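Local coordinates for protein synthesis inhibitor I (Hordeum vulgare, PDB 4FBB) that belongs to the ribosome-inactivating protein family and probably acts as an inhibitor of protein synthesis, here with adenine bound in a pocket, at residues D121-T126 with A166-L171; D85-E90 with M173-T178; T178-V183 with A209-W214. The protein carries 3 engineered substitutions. One frame throughout, in Å; residues are numbered along the deposited sequence.

Interaction 1: D121-T126 with A166-L171; sequences DLLGDT and AVTTLL. With ADE (adenine), chain E.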
loop_
_atom_site.group_PDB
_atom_site.type_symbol
_atom_site.label_atom_id
_atom_site.label_comp_id
_atom_site.label_asym_id
_atom_site.label_seq_id
_atom_site.Cartn_x
_atom_site.Cartn_y
_atom_site.Cartn_z
ATOM N N ASP A 121 12.647 7.105 -7.467
ATOM C CA ASP A 121 12.152 7.498 -8.789
ATOM C C ASP A 121 11.262 8.744 -8.719
ATOM O O ASP A 121 11.472 9.709 -9.457
ATOM C CB ASP A 121 11.347 6.364 -9.436
ATOM C CG ASP A 121 12.181 5.132 -9.720
ATOM O OD1 ASP A 121 13.356 5.284 -10.124
ATOM O OD2 ASP A 121 11.657 4.008 -9.547
ATOM N N LEU A 122 10.265 8.705 -7.829
ATOM C CA LEU A 122 9.226 9.730 -7.756
ATOM C C LEU A 122 9.730 11.025 -7.134
ATOM O O LEU A 122 9.514 12.114 -7.668
ATOM C CB LEU A 122 8.044 9.203 -6.945
ATOM C CG LEU A 122 7.369 7.946 -7.486
ATOM C CD1 LEU A 122 6.462 7.353 -6.433
ATOM C CD2 LEU A 122 6.581 8.257 -8.739
ATOM N N LEU A 123 10.378 10.903 -5.983
ATOM C CA LEU A 123 11.058 12.035 -5.376
ATOM C C LEU A 123 12.476 12.104 -5.945
ATOM O O LEU A 123 12.668 12.433 -7.117
ATOM C CB LEU A 123 11.085 11.909 -3.845
ATOM C CG LEU A 123 9.758 12.026 -3.075
ATOM C CD1 LEU A 123 8.751 12.888 -3.833
ATOM C CD2 LEU A 123 9.157 10.665 -2.734
ATOM N N GLY A 124 13.459 11.774 -5.114
ATOM C CA GLY A 124 14.853 11.748 -5.523
ATOM C C GLY A 124 15.652 11.006 -4.472
ATOM O O GLY A 124 16.827 10.687 -4.665
ATOM N N ASP A 125 14.993 10.745 -3.346
ATOM C CA ASP A 125 15.559 9.963 -2.254
ATOM C C ASP A 125 14.456 9.535 -1.289
ATOM O O ASP A 125 13.459 10.238 -1.124
ATOM C CB ASP A 125 16.617 10.765 -1.492
ATOM C CG ASP A 125 17.339 9.927 -0.449
ATOM O OD1 ASP A 125 16.745 9.650 0.617
ATOM O OD2 ASP A 125 18.501 9.535 -0.695
ATOM N N THR A 126 14.654 8.388 -0.645
ATOM C CA THR A 126 13.701 7.858 0.327
ATOM C C THR A 126 13.429 8.804 1.501
ATOM O O THR A 126 12.409 8.663 2.177
ATOM C CB THR A 126 14.157 6.484 0.887
ATOM O OG1 THR A 126 15.458 6.611 1.477
ATOM C CG2 THR A 126 14.204 5.435 -0.215
ATOM N N ALA A 166 1.674 13.289 -7.784
ATOM C CA ALA A 166 0.401 12.604 -7.578
ATOM C C ALA A 166 0.567 11.162 -7.116
ATOM O O ALA A 166 -0.052 10.745 -6.134
ATOM C CB ALA A 166 -0.446 12.651 -8.834
ATOM N N VAL A 167 1.379 10.386 -7.830
ATOM C CA VAL A 167 1.614 8.997 -7.438
ATOM C C VAL A 167 2.178 8.917 -6.025
ATOM O O VAL A 167 1.741 8.089 -5.227
ATOM C CB VAL A 167 2.524 8.256 -8.452
ATOM C CG1 VAL A 167 3.006 6.925 -7.882
ATOM C CG2 VAL A 167 1.759 8.028 -9.749
ATOM N N THR A 168 3.114 9.807 -5.701
ATOM C CA THR A 168 3.669 9.865 -4.350
ATOM C C THR A 168 2.569 10.114 -3.311
ATOM O O THR A 168 2.582 9.525 -2.225
ATOM C CB THR A 168 4.737 10.955 -4.215
ATOM O OG1 THR A 168 5.752 10.766 -5.216
ATOM C CG2 THR A 168 5.375 10.908 -2.833
ATOM N N THR A 169 1.619 10.979 -3.651
ATOM C CA THR A 169 0.511 11.278 -2.745
ATOM C C THR A 169 -0.397 10.057 -2.531
ATOM O O THR A 169 -0.714 9.714 -1.394
ATOM C CB THR A 169 -0.310 12.498 -3.222
ATOM O OG1 THR A 169 -0.762 12.273 -4.558
ATOM C CG2 THR A 169 0.536 13.774 -3.193
ATOM N N LEU A 170 -0.804 9.397 -3.612
ATOM C CA LEU A 170 -1.676 8.223 -3.496
ATOM C C LEU A 170 -1.009 7.002 -2.845
ATOM O O LEU A 170 -1.652 6.274 -2.089
ATOM C CB LEU A 170 -2.249 7.812 -4.854
ATOM C CG LEU A 170 -3.086 8.830 -5.619
ATOM C CD1 LEU A 170 -3.712 8.192 -6.852
ATOM C CD2 LEU A 170 -4.161 9.405 -4.715
ATOM N N LEU A 171 0.262 6.760 -3.163
ATOM C CA LEU A 171 1.006 5.674 -2.526
ATOM C C LEU A 171 0.925 5.838 -1.017
ATOM O O LEU A 171 0.735 4.871 -0.276
ATOM C CB LEU A 171 2.473 5.704 -2.947
ATOM C CG LEU A 171 2.835 5.230 -4.349
ATOM C CD1 LEU A 171 4.346 5.273 -4.520
ATOM C CD2 LEU A 171 2.315 3.829 -4.575
HETATM N N9 ADE E . 6.402 1.865 -1.959
HETATM C C8 ADE E . 7.347 2.626 -2.588
HETATM N N7 ADE E . 7.175 2.705 -3.889
HETATM C C5 ADE E . 6.040 1.946 -4.126
HETATM C C6 ADE E . 5.322 1.621 -5.296
HETATM N N6 ADE E . 5.648 2.024 -6.529
HETATM N N1 ADE E . 4.241 0.833 -5.158
HETATM C C2 ADE E . 3.881 0.399 -3.940
HETATM N N3 ADE E . 4.473 0.633 -2.771
HETATM C C4 ADE E . 5.560 1.412 -2.946
#
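L122, the last residue of the short helix 119-122, packs against V167, T168 and L171 of the long helix 157-179, the central helix of this ribosome-inactivating protein fold. The tight part is the branched end of L122. Its CD1 lies 3.5 Å from CD1 of L171 and 3.8 Å from CG1 of V167, whose side chain it meets at about a right angle. With T168 the two side chains slide past each other in opposite directions, which brings L122 CB within 3.3 Å of T168 OG1. That hydroxyl is turned beside its own backbone N (chi1 -55°) and hydrogen-bonds to the carbonyl oxygen of R164 one turn back, so its polar need is met within its own helix while its flank faces leucine. The loose side begins at L123, where the chain leaves helical geometry. This partly exposed leucine reaches T168 only with its end, and from G124, which is exposed, to T126 the chain runs clear of the helix. L171 also has a second job: while CD1 meets L122, its other methyl, CD2, lines the pocket and stands 3.6 Å from N1 of the bound adenine.

Interaction 2: D85-E90 with M173-T178; sequences DNIYLE and MVNEAT. With ADE (adenine), chain E.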
loop_
_atom_site.group_PDB
_atom_site.type_symbol
_atom_site.label_atom_id
_atom_site.label_comp_id
_atom_site.label_asym_id
_atom_site.label_seq_id
_atom_site.Cartn_x
_atom_site.Cartn_y
_atom_site.Cartn_z
ATOM N N ASP A 85 -0.188 -9.328 -3.297
ATOM C CA ASP A 85 0.816 -10.060 -2.525
ATOM C C ASP A 85 1.769 -9.154 -1.759
ATOM O O ASP A 85 2.213 -9.510 -0.668
ATOM C CB ASP A 85 1.593 -11.068 -3.404
ATOM C CG ASP A 85 2.110 -10.455 -4.700
ATOM O OD1 ASP A 85 2.185 -9.209 -4.811
ATOM O OD2 ASP A 85 2.478 -11.234 -5.613
ATOM N N ASN A 86 2.079 -7.985 -2.319
ATOM C CA ASN A 86 2.929 -7.015 -1.625
ATOM C C ASN A 86 2.410 -5.582 -1.694
ATOM O O ASN A 86 3.126 -4.642 -1.326
ATOM C CB ASN A 86 4.375 -7.069 -2.140
ATOM C CG ASN A 86 4.503 -6.637 -3.587
ATOM O OD1 ASN A 86 3.509 -6.405 -4.282
ATOM N ND2 ASN A 86 5.744 -6.557 -4.064
ATOM N N ILE A 87 1.181 -5.428 -2.189
ATOM C CA ILE A 87 0.494 -4.136 -2.228
ATOM C C ILE A 87 1.272 -3.097 -3.035
ATOM O O ILE A 87 1.279 -1.901 -2.722
ATOM C CB ILE A 87 0.145 -3.635 -0.803
ATOM C CG1 ILE A 87 -0.323 -4.810 0.065
ATOM C CG2 ILE A 87 -0.962 -2.589 -0.868
ATOM C CD1 ILE A 87 -0.439 -4.478 1.567
ATOM N N TYR A 88 1.929 -3.560 -4.094
ATOM C CA TYR A 88 2.663 -2.648 -4.953
ATOM C C TYR A 88 1.785 -2.018 -6.023
ATOM O O TYR A 88 0.997 -2.701 -6.686
ATOM C CB TYR A 88 3.920 -3.315 -5.544
ATOM C CG TYR A 88 5.154 -2.881 -4.801
ATOM C CD1 TYR A 88 5.447 -3.398 -3.549
ATOM C CD2 TYR A 88 5.997 -1.911 -5.324
ATOM C CE1 TYR A 88 6.559 -2.982 -2.847
ATOM C CE2 TYR A 88 7.113 -1.482 -4.629
ATOM C CZ TYR A 88 7.394 -2.024 -3.395
ATOM O OH TYR A 88 8.505 -1.606 -2.697
ATOM N N LEU A 89 1.895 -0.698 -6.154
ATOM C CA LEU A 89 1.161 0.014 -7.189
ATOM C C LEU A 89 2.000 -0.041 -8.445
ATOM O O LEU A 89 3.156 0.380 -8.442
ATOM C CB LEU A 89 0.912 1.478 -6.809
ATOM C CG LEU A 89 0.251 2.314 -7.917
ATOM C CD1 LEU A 89 -1.108 1.748 -8.284
ATOM C CD2 LEU A 89 0.142 3.792 -7.540
ATOM N N GLU A 90 1.409 -0.552 -9.514
ATOM C CA GLU A 90 2.125 -0.697 -10.776
ATOM C C GLU A 90 1.403 -0.028 -11.934
ATOM O O GLU A 90 2.024 0.303 -12.949
ATOM C CB GLU A 90 2.391 -2.179 -11.083
ATOM C CG GLU A 90 3.499 -2.797 -10.246
ATOM C CD GLU A 90 4.844 -2.124 -10.471
ATOM O OE1 GLU A 90 5.010 -1.469 -11.523
ATOM O OE2 GLU A 90 5.742 -2.252 -9.607
ATOM N N MET A 173 -1.356 7.762 0.736
ATOM C CA MET A 173 -2.726 7.794 1.277
ATOM C C MET A 173 -3.546 6.526 1.010
ATOM O O MET A 173 -4.618 6.325 1.602
ATOM C CB MET A 173 -3.464 9.041 0.778
ATOM C CG MET A 173 -2.788 10.331 1.217
ATOM S SD MET A 173 -3.659 11.806 0.655
ATOM C CE MET A 173 -4.986 11.916 1.879
ATOM N N VAL A 174 -3.044 5.662 0.130
ATOM C CA VAL A 174 -3.703 4.389 -0.115
ATOM C C VAL A 174 -2.830 3.204 0.287
ATOM O O VAL A 174 -3.203 2.426 1.165
ATOM C CB VAL A 174 -4.157 4.247 -1.576
ATOM C CG1 VAL A 174 -4.713 2.861 -1.837
ATOM C CG2 VAL A 174 -5.205 5.276 -1.884
ATOM N N ASN A 175 -1.668 3.073 -0.347
ATOM C CA ASN A 175 -0.816 1.905 -0.140
ATOM C C ASN A 175 -0.143 1.845 1.225
ATOM O O ASN A 175 -0.254 0.838 1.928
ATOM C CB ASN A 175 0.226 1.790 -1.262
ATOM C CG ASN A 175 -0.408 1.718 -2.627
ATOM O OD1 ASN A 175 -0.903 2.720 -3.148
ATOM N ND2 ASN A 175 -0.410 0.530 -3.216
ATOM N N GLU A 176 0.557 2.911 1.600
ATOM C CA GLU A 176 1.250 2.940 2.872
ATOM C C GLU A 176 0.215 2.949 4.002
ATOM O O GLU A 176 0.452 2.407 5.085
ATOM C CB GLU A 176 2.184 4.146 2.951
ATOM C CG GLU A 176 3.155 4.264 1.759
ATOM C CD GLU A 176 4.104 3.064 1.612
ATOM O OE1 GLU A 176 4.164 2.194 2.513
ATOM O OE2 GLU A 176 4.792 2.986 0.568
ATOM N N ALA A 177 -0.939 3.544 3.720
ATOM C CA ALA A 177 -2.058 3.549 4.659
ATOM C C ALA A 177 -2.555 2.130 4.951
ATOM O O ALA A 177 -2.846 1.786 6.107
ATOM C CB ALA A 177 -3.189 4.391 4.103
ATOM N N THR A 178 -2.664 1.310 3.909
ATOM C CA THR A 178 -3.070 -0.085 4.087
ATOM C C THR A 178 -2.026 -0.813 4.940
ATOM O O THR A 178 -2.369 -1.541 5.870
ATOM C CB THR A 178 -3.271 -0.813 2.729
ATOM O OG1 THR A 178 -4.377 -0.236 2.027
ATOM C CG2 THR A 178 -3.546 -2.284 2.925
HETATM N N9 ADE E . 6.402 1.865 -1.959
HETATM C C8 ADE E . 7.347 2.626 -2.588
HETATM N N7 ADE E . 7.175 2.705 -3.889
HETATM C C5 ADE E . 6.040 1.946 -4.126
HETATM C C6 ADE E . 5.322 1.621 -5.296
HETATM N N6 ADE E . 5.648 2.024 -6.529
HETATM N N1 ADE E . 4.241 0.833 -5.158
HETATM C C2 ADE E . 3.881 0.399 -3.940
HETATM N N3 ADE E . 4.473 0.633 -2.771
HETATM C C4 ADE E . 5.560 1.412 -2.946
#
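N175 reaches from helix 157-179 toward the turn that leads into strand 89-93 and ties the two together through its amide; turn and helix together form part of the adenine pocket of this ribosome-inactivating protein. The side chains of I87 and N175 slide past each other in opposite directions, and this places ND2 at the backbone carbonyl of I87: the bond from N175 ND2 to I87 O is 3.0 Å long, with an N-H...O angle of 152°. The oxygen lies close to the plane of the asparagine amide, whereas the nitrogen comes in from above the carbonyl plane of I87. Further along the helix, T178 turns CG2 toward CD1 of I87, and the two methyls meet at 4.0 Å. The T178 hydroxyl, set beside the backbone N (chi1 -66°), bonds back to V174 O, reaching it from the opposite face to T178 N.

The CB of Y88 leaves the backbone away from the helix segment, and the ring lies against the bound adenine, with adenine C2 3.4 Å above one face and displaced toward the rim. L89 N donates to adenine N1 over 3.0 Å, and E176 OE2 accepts a weak bond from N9. N86 OD1 accepts from Y88 N in an Asx turn just before the strand.

I87 and L89 thus meet the helix, while Y88 and L89 hold the base. E176 OE2 also pairs with R179 NH1 and Y119 OH. In the N175 amide, ND2 is satisfied by I87 O, but OD1 is buried without a partner in the model, a polar cost beside that bond.

Interaction 3: T178-V183 with A209-W214; sequences TRFQTV and AQVNGW. With ADE (adenine), chain E.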
loop_
_atom_site.group_PDB
_atom_site.type_symbol
_atom_site.label_atom_id
_atom_site.label_comp_id
_atom_site.label_asym_id
_atom_site.label_seq_id
_atom_site.Cartn_x
_atom_site.Cartn_y
_atom_site.Cartn_z
ATOM N N THR A 178 -2.664 1.310 3.909
ATOM C CA THR A 178 -3.070 -0.085 4.087
ATOM C C THR A 178 -2.026 -0.813 4.940
ATOM O O THR A 178 -2.369 -1.541 5.870
ATOM C CB THR A 178 -3.271 -0.813 2.729
ATOM O OG1 THR A 178 -4.377 -0.236 2.027
ATOM C CG2 THR A 178 -3.546 -2.284 2.925
ATOM N N ARG A 179 -0.746 -0.600 4.629
ATOM C CA ARG A 179 0.334 -1.261 5.363
ATOM C C ARG A 179 0.485 -0.828 6.815
ATOM O O ARG A 179 0.825 -1.644 7.665
ATOM C CB ARG A 179 1.667 -1.034 4.661
ATOM C CG ARG A 179 1.787 -1.771 3.350
ATOM C CD ARG A 179 2.826 -1.091 2.496
ATOM N NE ARG A 179 3.088 -1.807 1.250
ATOM C CZ ARG A 179 3.640 -1.244 0.182
ATOM N NH1 ARG A 179 3.968 0.042 0.214
ATOM N NH2 ARG A 179 3.850 -1.964 -0.915
ATOM N N PHE A 180 0.257 0.454 7.099
ATOM C CA PHE A 180 0.519 0.981 8.443
ATOM C C PHE A 180 -0.671 1.677 9.067
ATOM O O PHE A 180 -1.299 2.532 8.441
ATOM C CB PHE A 180 1.713 1.944 8.425
ATOM C CG PHE A 180 2.988 1.295 7.960
ATOM C CD1 PHE A 180 3.747 0.528 8.834
ATOM C CD2 PHE A 180 3.402 1.428 6.650
ATOM C CE1 PHE A 180 4.914 -0.096 8.406
ATOM C CE2 PHE A 180 4.561 0.809 6.213
ATOM C CZ PHE A 180 5.318 0.051 7.097
ATOM N N GLN A 181 -0.956 1.310 10.312
ATOM C CA GLN A 181 -2.015 1.958 11.092
ATOM C C GLN A 181 -1.598 3.376 11.462
ATOM O O GLN A 181 -2.437 4.266 11.627
ATOM C CB GLN A 181 -2.317 1.157 12.358
ATOM C CG GLN A 181 -2.802 -0.268 12.102
ATOM C CD GLN A 181 -3.413 -0.920 13.327
ATOM O OE1 GLN A 181 -2.859 -1.874 13.898
ATOM N NE2 GLN A 181 -4.574 -0.425 13.729
ATOM N N THR A 182 -0.295 3.593 11.600
ATOM C CA THR A 182 0.188 4.947 11.860
ATOM C C THR A 182 -0.168 5.857 10.692
ATOM O O THR A 182 -0.758 6.929 10.875
ATOM C CB THR A 182 1.693 4.964 12.051
ATOM O OG1 THR A 182 2.281 4.203 10.994
ATOM C CG2 THR A 182 2.069 4.360 13.388
ATOM N N VAL A 183 0.198 5.433 9.490
ATOM C CA VAL A 183 -0.118 6.189 8.289
ATOM C C VAL A 183 -1.628 6.350 8.076
ATOM O O VAL A 183 -2.093 7.456 7.795
ATOM C CB VAL A 183 0.525 5.574 7.038
ATOM C CG1 VAL A 183 0.064 6.315 5.789
ATOM C CG2 VAL A 183 2.059 5.627 7.163
ATOM N N ALA A 209 10.494 6.108 8.330
ATOM C CA ALA A 209 11.277 4.907 8.599
ATOM C C ALA A 209 10.414 3.655 8.480
ATOM O O ALA A 209 10.805 2.676 7.828
ATOM C CB ALA A 209 11.888 4.995 9.972
ATOM N N GLN A 210 9.251 3.682 9.131
ATOM C CA GLN A 210 8.285 2.592 9.017
ATOM C C GLN A 210 8.037 2.240 7.547
ATOM O O GLN A 210 8.194 1.085 7.144
ATOM C CB GLN A 210 6.975 2.968 9.731
ATOM C CG GLN A 210 7.097 3.037 11.250
ATOM C CD GLN A 210 5.966 3.825 11.890
ATOM O OE1 GLN A 210 4.945 4.093 11.252
ATOM N NE2 GLN A 210 6.137 4.186 13.154
ATOM N N VAL A 211 7.701 3.243 6.741
ATOM C CA VAL A 211 7.419 3.031 5.317
ATOM C C VAL A 211 8.629 2.430 4.570
ATOM O O VAL A 211 8.478 1.575 3.682
ATOM C CB VAL A 211 6.965 4.345 4.632
ATOM C CG1 VAL A 211 6.958 4.204 3.121
ATOM C CG2 VAL A 211 5.573 4.741 5.109
ATOM N N ASN A 212 9.824 2.859 4.959
ATOM C CA ASN A 212 11.042 2.371 4.313
ATOM C C ASN A 212 11.547 1.037 4.882
ATOM O O ASN A 212 12.512 0.458 4.365
ATOM C CB ASN A 212 12.146 3.436 4.381
ATOM C CG ASN A 212 11.844 4.655 3.522
ATOM O OD1 ASN A 212 11.241 4.550 2.449
ATOM N ND2 ASN A 212 12.279 5.827 3.990
ATOM N N GLY A 213 10.902 0.549 5.941
ATOM C CA GLY A 213 11.304 -0.700 6.566
ATOM C C GLY A 213 10.154 -1.656 6.873
ATOM O O GLY A 213 10.171 -2.343 7.898
ATOM N N TRP A 214 9.174 -1.698 5.975
ATOM C CA TRP A 214 7.992 -2.555 6.112
ATOM C C TRP A 214 8.389 -4.018 6.259
ATOM O O TRP A 214 7.893 -4.703 7.138
ATOM C CB TRP A 214 7.083 -2.393 4.900
ATOM C CG TRP A 214 5.761 -3.180 4.958
ATOM C CD1 TRP A 214 4.955 -3.377 6.046
ATOM C CD2 TRP A 214 5.117 -3.841 3.859
ATOM N NE1 TRP A 214 3.841 -4.119 5.685
ATOM C CE2 TRP A 214 3.918 -4.411 4.347
ATOM C CE3 TRP A 214 5.438 -4.002 2.508
ATOM C CZ2 TRP A 214 3.046 -5.132 3.529
ATOM C CZ3 TRP A 214 4.575 -4.704 1.700
ATOM C CH2 TRP A 214 3.394 -5.273 2.209
HETATM N N9 ADE E . 6.402 1.865 -1.959
HETATM C C8 ADE E . 7.347 2.626 -2.588
HETATM N N7 ADE E . 7.175 2.705 -3.889
HETATM C C5 ADE E . 6.040 1.946 -4.126
HETATM C C6 ADE E . 5.322 1.621 -5.296
HETATM N N6 ADE E . 5.648 2.024 -6.529
HETATM N N1 ADE E . 4.241 0.833 -5.158
HETATM C C2 ADE E . 3.881 0.399 -3.940
HETATM N N3 ADE E . 4.473 0.633 -2.771
HETATM C C4 ADE E . 5.560 1.412 -2.946
#
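R179 lies across the indole of W214 where helix 157-179 ends, the first of several contacts that pack this end of the central helix, and the start of helix 181-190, onto the helix 205-212 to 214-222 corner of the ribosome-inactivating protein fold. Its chain runs extended from CG to NE over one face: CG sits 3.7 Å from the centroid of the six-membered ring in a CH-pi contact, and the guanidinium forms an off-centre cation-pi contact beyond it. R179 NH1 and NH2 both donate to N3 of the bound adenine, NH1 over 3.1 Å; N3 lies at the guanidinium edge, in its plane. NH2 also bonds to N86 O.

Next comes F180, the N-cap residue of helix 181-190. Its ring takes Q210 CB over one face, 4.2 Å from the centroid, and meets the W214 pyrrole ring obliquely, the planes 68° apart. T182 follows, its hydroxyl held between backbone N and carbonyl carbon (chi1 47°), where it faces the incoming end of Q210: T182 OG1 donates to Q210 OE1 over 2.7 Å. The amide nitrogen of Q210 bonds to M243 O. Last in sequence, V183 sets its CG2 4.2 Å from CG2 of V211.

In the fold
All three contacts draw on helix 157-179, which they use in turn from residue 166 to its end; interactions 2 and 3 share T178. The centre of interaction 2 lies about 1 Å from the centre of the chain; the centres of interactions 1 and 3 lie about 13 Å and 10 Å from that of interaction 2. Along the sequence, interaction 1 is nested within the loop that interaction 2 closes, and interaction 3 opens after both. Interaction 2 brings in the six-stranded mixed sheet through strand 89-93, while the other two join helical parts to the same helix. Each touches the adenine, so its pocket is assembled from segments far apart in sequence.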